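Local coordinates for protein Tetur07g02040 (Tetranychus urticae, PDB 6BDJ) that probably cleaves catechol-type aromatic rings between their two hydroxyl-bearing carbons, inserting both atoms of molecular oxygen with the help of a bound ferric iron, at residues A[89-92]-A[93-97]. Residues are numbered along the deposited sequence; the frame is centred on the assembly and turned at random.
Sequences QPDY and SGIYS. With FE (Fe (III) ion), chain C.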
loop_
_atom_site.group_PDB
_atom_site.type_symbol
_atom_site.label_atom_id
_atom_site.label_comp_id
_atom_site.label_asym_id
_atom_site.label_seq_id
_atom_site.Cartn_x
_atom_site.Cartn_y
_atom_site.Cartn_z
ATOM N N GLN A 89 2.385 4.962 1.958
ATOM C CA GLN A 89 3.007 5.122 0.653
ATOM C C GLN A 89 3.816 6.426 0.631
ATOM O O GLN A 89 3.565 7.342 1.404
ATOM C CB GLN A 89 1.934 5.152 -0.423
ATOM C CG GLN A 89 1.076 6.406 -0.381
ATOM C CD GLN A 89 -0.026 6.434 -1.416
ATOM O OE1 GLN A 89 -1.030 5.750 -1.289
ATOM N NE2 GLN A 89 0.137 7.276 -2.419
ATOM N N PRO A 90 4.760 6.532 -0.291
ATOM C CA PRO A 90 5.457 7.819 -0.419
ATOM C C PRO A 90 4.723 8.827 -1.270
ATOM O O PRO A 90 3.926 8.447 -2.142
ATOM C CB PRO A 90 6.744 7.430 -1.111
ATOM C CG PRO A 90 6.397 6.238 -1.931
ATOM C CD PRO A 90 5.222 5.560 -1.299
ATOM N N ASP A 91 5.017 10.108 -1.057
ATOM C CA ASP A 91 4.491 11.164 -1.932
ATOM C C ASP A 91 5.138 11.135 -3.317
ATOM O O ASP A 91 6.032 10.322 -3.569
ATOM C CB ASP A 91 4.546 12.552 -1.247
ATOM C CG ASP A 91 5.901 13.228 -1.296
ATOM O OD1 ASP A 91 6.842 12.757 -1.949
ATOM O OD2 ASP A 91 6.011 14.299 -0.690
ATOM N N TYR A 92 4.708 12.020 -4.213
ATOM C CA TYR A 92 5.190 12.023 -5.589
ATOM C C TYR A 92 6.705 12.038 -5.759
ATOM O O TYR A 92 7.191 11.487 -6.726
ATOM C CB TYR A 92 4.576 13.177 -6.395
ATOM C CG TYR A 92 5.293 14.481 -6.239
ATOM C CD1 TYR A 92 6.387 14.804 -7.061
ATOM C CD2 TYR A 92 4.916 15.384 -5.244
ATOM C CE1 TYR A 92 7.050 15.998 -6.917
ATOM C CE2 TYR A 92 5.580 16.598 -5.100
ATOM C CZ TYR A 92 6.646 16.886 -5.939
ATOM O OH TYR A 92 7.314 18.055 -5.777
ATOM N N SER A 93 7.446 12.652 -4.839
ATOM C CA SER A 93 8.909 12.680 -4.924
ATOM C C SER A 93 9.601 11.605 -4.091
ATOM O O SER A 93 10.804 11.642 -3.892
ATOM C CB SER A 93 9.379 14.054 -4.468
ATOM O OG SER A 93 9.120 14.208 -3.099
ATOM N N GLY A 94 8.826 10.651 -3.582
ATOM C CA GLY A 94 9.348 9.506 -2.854
ATOM C C GLY A 94 9.593 9.626 -1.369
ATOM O O GLY A 94 10.372 8.828 -0.828
ATOM N N ILE A 95 8.955 10.609 -0.724
ATOM C CA ILE A 95 9.132 10.849 0.702
ATOM C C ILE A 95 8.013 10.170 1.501
ATOM O O ILE A 95 6.851 10.219 1.109
ATOM C CB ILE A 95 9.096 12.362 0.999
ATOM C CG1 ILE A 95 10.242 13.102 0.293
ATOM C CG2 ILE A 95 9.183 12.631 2.487
ATOM C CD1 ILE A 95 11.646 12.541 0.515
ATOM N N TYR A 96 8.397 9.520 2.593
ATOM C CA TYR A 96 7.464 8.942 3.535
ATOM C C TYR A 96 7.324 9.881 4.721
ATOM O O TYR A 96 8.323 10.316 5.291
ATOM C CB TYR A 96 7.976 7.612 4.056
ATOM C CG TYR A 96 7.789 6.472 3.083
ATOM C CD1 TYR A 96 6.622 5.758 3.066
ATOM C CD2 TYR A 96 8.782 6.144 2.170
ATOM C CE1 TYR A 96 6.439 4.694 2.187
ATOM C CE2 TYR A 96 8.622 5.080 1.282
ATOM C CZ TYR A 96 7.444 4.348 1.300
ATOM O OH TYR A 96 7.268 3.335 0.406
ATOM N N SER A 97 6.073 10.145 5.102
ATOM C CA SER A 97 5.743 10.942 6.282
ATOM C C SER A 97 6.278 10.254 7.517
ATOM O O SER A 97 6.264 9.027 7.595
ATOM C CB SER A 97 4.256 11.167 6.376
ATOM O OG SER A 97 3.477 10.004 6.618
HETATM FE FE FE C . 8.108 1.584 0.459
HETATM O O HOH W 1 3.853 8.721 3.792
HETATM O O HOH W 2 9.309 1.172 2.215
#
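Asp-91 OD1 takes three hydrogen bonds: Ser-93 OG meets it on the syn side at 2.9 Å, close to the carboxylate plane, while the amides of Ser-93 and Ile-95 come in well out of that plane, from opposite sides. Ile-95 N to Asp-91 OD1 is the longer bond, 3.3 Å. The bond from Ser-93 N makes an Asx turn; chi1 of 81°, with CG between backbone N and carbonyl carbon, brings OD1 back over the following amides. Gly-94 N closes a type I turn on Asp-91 O at 2.8 Å, and glycine suits its positive phi of 87°, where a side chain would strike the preceding carbonyl. Asp-91 N returns a bond to Ile-95 O. Replacing this aspartate with an alanine is likely to leave the Ser-93 hydroxyl and both amides without their shared acceptor, and Arg-60 without its salt-bridge mate, OD2. Just before the turn, Pro-90 lays CB over one face of the Tyr-96 ring, 4.0 Å from its centroid, a CH-pi contact suited to proline's apolar ring; Tyr-96 OH binds the ferric iron beside His-147 and His-149. One water links Gln-89 O to Ser-97 N. The hairpin-like loop leaves strand 84-88 toward its antiparallel neighbour 120-124, while Gln-89 bonds to Thr-135 in strand 130-136.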